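Local coordinates for putative uncharacterized protein (Trichoplax adhaerens, PDB 5OI9) that forms the N-terminal domain of a STIL-family protein that probably acts in centriole assembly, where STIL binds CEP85 in support of PLK4 activation, at residues Q147-T150 with K151-L155; T209-A212 with R213-G217. All coordinates share one frame; numbering follows the deposited sequence.

Contact 1: Q147-T150 with K151-L155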
loop_
_atom_site.group_PDB
_atom_site.type_symbol
_atom_site.label_atom_id
_atom_site.label_comp_id
_atom_site.label_asym_id
_atom_site.label_seq_id
_atom_site.Cartn_x
_atom_site.Cartn_y
_atom_site.Cartn_z
ATOM N N GLN A 147 9.000 5.528 9.201
ATOM C CA GLN A 147 9.213 6.966 9.085
ATOM C C GLN A 147 9.255 7.394 7.623
ATOM O O GLN A 147 8.632 8.391 7.238
ATOM C CB GLN A 147 10.501 7.369 9.804
ATOM C CG GLN A 147 10.450 7.173 11.311
ATOM C CD GLN A 147 9.394 8.036 11.970
ATOM O OE1 GLN A 147 9.147 9.164 11.548
ATOM N NE2 GLN A 147 8.758 7.505 13.007
ATOM N N THR A 148 9.980 6.641 6.792
ATOM C CA THR A 148 9.994 6.921 5.359
ATOM C C THR A 148 8.599 6.785 4.760
ATOM O O THR A 148 8.197 7.595 3.915
ATOM C CB THR A 148 10.981 5.988 4.651
ATOM O OG1 THR A 148 12.313 6.281 5.087
ATOM C CG2 THR A 148 10.899 6.158 3.139
ATOM N N LEU A 149 7.837 5.781 5.201
ATOM C CA LEU A 149 6.488 5.591 4.677
ATOM C C LEU A 149 5.596 6.783 5.010
ATOM O O LEU A 149 4.894 7.306 4.139
ATOM C CB LEU A 149 5.891 4.288 5.219
ATOM C CG LEU A 149 4.560 3.770 4.653
ATOM C CD1 LEU A 149 4.451 2.268 4.856
ATOM C CD2 LEU A 149 3.354 4.461 5.289
ATOM N N THR A 150 5.600 7.222 6.272
ATOM C CA THR A 150 4.722 8.323 6.658
ATOM C C THR A 150 5.193 9.656 6.092
ATOM O O THR A 150 4.370 10.553 5.868
ATOM C CB THR A 150 4.608 8.420 8.180
ATOM O OG1 THR A 150 5.908 8.581 8.754
ATOM C CG2 THR A 150 3.951 7.178 8.747
ATOM N N LYS A 151 6.499 9.816 5.867
ATOM C CA LYS A 151 6.988 11.040 5.243
ATOM C C LYS A 151 6.468 11.169 3.816
ATOM O O LYS A 151 6.144 12.273 3.362
ATOM C CB LYS A 151 8.517 11.073 5.272
ATOM C CG LYS A 151 9.140 12.339 4.693
ATOM C CD LYS A 151 10.659 12.288 4.797
ATOM C CE LYS A 151 11.322 13.468 4.102
ATOM N NZ LYS A 151 10.971 14.768 4.739
ATOM N N ASN A 152 6.369 10.047 3.096
ATOM C CA ASN A 152 5.791 10.090 1.759
ATOM C C ASN A 152 4.303 10.409 1.812
ATOM O O ASN A 152 3.797 11.165 0.977
ATOM C CB ASN A 152 6.025 8.767 1.030
ATOM C CG ASN A 152 5.341 8.729 -0.329
ATOM O OD1 ASN A 152 5.750 9.420 -1.262
ATOM N ND2 ASN A 152 4.292 7.921 -0.444
ATOM N N LEU A 153 3.585 9.849 2.791
ATOM C CA LEU A 153 2.162 10.154 2.922
ATOM C C LEU A 153 1.930 11.627 3.248
ATOM O O LEU A 153 0.942 12.216 2.792
ATOM C CB LEU A 153 1.525 9.265 3.988
ATOM C CG LEU A 153 1.376 7.781 3.646
ATOM C CD1 LEU A 153 0.640 7.051 4.760
ATOM C CD2 LEU A 153 0.651 7.611 2.318
ATOM N N LYS A 154 2.827 12.238 4.024
ATOM C CA LYS A 154 2.662 13.646 4.375
ATOM C C LYS A 154 2.963 14.566 3.200
ATOM O O LYS A 154 2.337 15.626 3.069
ATOM C CB LYS A 154 3.562 14.011 5.556
ATOM C CG LYS A 154 3.213 13.326 6.867
ATOM C CD LYS A 154 4.275 13.600 7.928
ATOM C CE LYS A 154 3.971 12.849 9.212
ATOM N NZ LYS A 154 4.978 13.135 10.265
ATOM N N LEU A 155 3.900 14.184 2.333
ATOM C CA LEU A 155 4.450 15.105 1.347
ATOM C C LEU A 155 4.091 14.774 -0.095
ATOM O O LEU A 155 4.363 15.594 -0.980
ATOM C CB LEU A 155 5.980 15.164 1.477
ATOM C CG LEU A 155 6.509 15.668 2.823
ATOM C CD1 LEU A 155 8.033 15.609 2.868
ATOM C CD2 LEU A 155 6.018 17.081 3.091
HETATM O O HOH W 1 3.972 6.189 1.741
#
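The carbonyl oxygens of Gln147 to Thr150 accept hydrogen bonds from the amides of Lys151 to Lys154, one turn further on, as the helix runs unbroken through both segments. The bonds from Lys151 N to Gln147 O and from Lys154 N to Thr150 O are 2.9 Å long; those from Asn152 N to Thr148 O and from Leu153 N to Leu149 O are longer, at 3.2 Å. Leu149 O is also the acceptor for a water at 2.8 Å, which in turn receives a bond from Asn152 ND2, tying the asparagine amide to the preceding turn. These residues make up the C-terminal half of the amphipathic helix 139-155, whose buried face carries Leu149, Thr150 and Leu153; the side chains of Thr150, Leu153 and Lys154 rest on Tyr281 at the end of helix 270-281. Leu149 and Leu153 lie alongside each other and point the same way, with Leu149 CD2 3.8 Å from Leu153 CD1. Lys154 CG, anti to the carbonyl carbon (chi1 -66°), comes to 3.2 Å from Thr150 O before the extended chain runs back past that oxygen. The buried Thr150 OG1 turns back and bonds to Phe146 O, with Gln147 O, 3.1 Å from Thr150 OG1, also close.

Contact 2: T209-A212 with R213-G217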
loop_
_atom_site.group_PDB
_atom_site.type_symbol
_atom_site.label_atom_id
_atom_site.label_comp_id
_atom_site.label_asym_id
_atom_site.label_seq_id
_atom_site.Cartn_x
_atom_site.Cartn_y
_atom_site.Cartn_z
ATOM N N THR A 209 -21.848 19.979 -10.418
ATOM C CA THR A 209 -20.796 20.296 -11.373
ATOM C C THR A 209 -20.598 19.129 -12.341
ATOM O O THR A 209 -21.193 18.055 -12.203
ATOM C CB THR A 209 -19.492 20.622 -10.648
ATOM O OG1 THR A 209 -19.064 19.478 -9.896
ATOM C CG2 THR A 209 -19.686 21.796 -9.703
ATOM N N ALA A 210 -19.735 19.345 -13.337
ATOM C CA ALA A 210 -19.510 18.323 -14.355
ATOM C C ALA A 210 -18.927 17.051 -13.749
ATOM O O ALA A 210 -19.291 15.940 -14.151
ATOM C CB ALA A 210 -18.592 18.865 -15.450
ATOM N N LEU A 211 -18.023 17.192 -12.777
ATOM C CA LEU A 211 -17.452 16.019 -12.122
ATOM C C LEU A 211 -18.513 15.258 -11.333
ATOM O O LEU A 211 -18.585 14.026 -11.407
ATOM C CB LEU A 211 -16.299 16.437 -11.211
ATOM C CG LEU A 211 -15.674 15.321 -10.374
ATOM C CD1 LEU A 211 -15.072 14.250 -11.271
ATOM C CD2 LEU A 211 -14.630 15.880 -9.422
ATOM N N ALA A 212 -19.342 15.976 -10.572
ATOM C CA ALA A 212 -20.418 15.328 -9.826
ATOM C C ALA A 212 -21.405 14.631 -10.753
ATOM O O ALA A 212 -21.931 13.564 -10.416
ATOM C CB ALA A 212 -21.145 16.350 -8.952
ATOM N N ARG A 213 -21.662 15.212 -11.927
ATOM C CA ARG A 213 -22.618 14.611 -12.854
ATOM C C ARG A 213 -22.051 13.357 -13.509
ATOM O O ARG A 213 -22.788 12.395 -13.762
ATOM C CB ARG A 213 -23.033 15.631 -13.917
ATOM C CG ARG A 213 -24.259 16.446 -13.540
ATOM C CD ARG A 213 -24.614 17.486 -14.600
ATOM N NE ARG A 213 -23.921 18.752 -14.379
ATOM C CZ ARG A 213 -23.029 19.276 -15.211
ATOM N NH1 ARG A 213 -22.719 18.651 -16.340
ATOM N NH2 ARG A 213 -22.451 20.432 -14.917
ATOM N N SER A 214 -20.746 13.343 -13.790
ATOM C CA SER A 214 -20.149 12.166 -14.414
ATOM C C SER A 214 -19.999 11.019 -13.423
ATOM O O SER A 214 -20.037 9.849 -13.823
ATOM C CB SER A 214 -18.794 12.523 -15.028
ATOM O OG SER A 214 -17.880 12.946 -14.033
ATOM N N LEU A 215 -19.832 11.326 -12.134
ATOM C CA LEU A 215 -19.703 10.273 -11.131
ATOM C C LEU A 215 -21.042 9.604 -10.852
ATOM O O LEU A 215 -21.106 8.383 -10.674
ATOM C CB LEU A 215 -19.112 10.842 -9.843
ATOM C CG LEU A 215 -17.623 11.176 -9.898
ATOM C CD1 LEU A 215 -17.211 11.989 -8.683
ATOM C CD2 LEU A 215 -16.800 9.903 -9.998
ATOM N N SER A 216 -22.117 10.381 -10.798
ATOM C CA SER A 216 -23.446 9.815 -10.617
ATOM C C SER A 216 -24.054 9.316 -11.919
ATOM O O SER A 216 -25.145 8.739 -11.889
ATOM C CB SER A 216 -24.378 10.846 -9.973
ATOM O OG SER A 216 -24.579 11.953 -10.836
ATOM N N GLY A 217 -23.376 9.519 -13.052
ATOM C CA GLY A 217 -23.896 9.108 -14.325
ATOM C C GLY A 217 -23.784 7.608 -14.539
ATOM O O GLY A 217 -23.239 6.870 -13.705
#
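Thr209 O and Arg213 N open the backbone hydrogen bonding of this short helix at 2.9 Å, and the amides of Ser214, Leu215 and Ser216 follow with bonds to Ala210 O, Leu211 O and Ala212 O. Two serine hydroxyls add to this pattern. Ser214 OG donates to Leu211 O at 2.9 Å, meeting the oxygen well to the side, with a C=O...OG angle of 114°, and from the same face of the carbonyl plane as Leu215 N. Ser216 OG donates to Ala212 O at 3.1 Å, and here the hydroxyl and the amide of the same residue approach from opposite faces. Both hydroxyls sit between their own backbone N and carbonyl carbon (both chi1 near +60°), a rotamer that turns OG back toward the preceding turn; each of the two carbonyls is thus held by two donors.

The charged side chain of Arg213 bends at chi3 (-88°) and folds its guanidinium over the start of the helix, one face lying above Thr209 O and Ala210 CA, with Arg213 NH2 3.4 Å from Thr209 C. Its NE is hydrogen-bonded to Pro208 O.

The apolar contact is made by Leu211 and Leu215, which cross obliquely with Leu211 CG 4.0 Å from Leu215 CD1. Both leucines pack on Leu243 and Trp260, seating a two-turn amphipathic helix, with Thr209 at its N-cap, against strands 241-245 and 256-264 of the seven-stranded mixed sheet.

Contact 1 and contact 2 are separate pieces of local helix geometry within the STIL N-terminal domain, in series along the chain: helix 139-155 is complete well before helix 210-216 begins. Their centres lie 32 Å apart and their nearest atoms about 20 Å, so neither touches the other. Contact 1 is the more central, 12 Å from the centre of the chain against 28 Å for contact 2. Residues 147-155 pack on another helix, 270-281, whereas residues 209-217 lie against the sheet that includes strand 256-264. That strand and helix 270-281 are merely consecutive in the chain, and the two contacts share no partner through them.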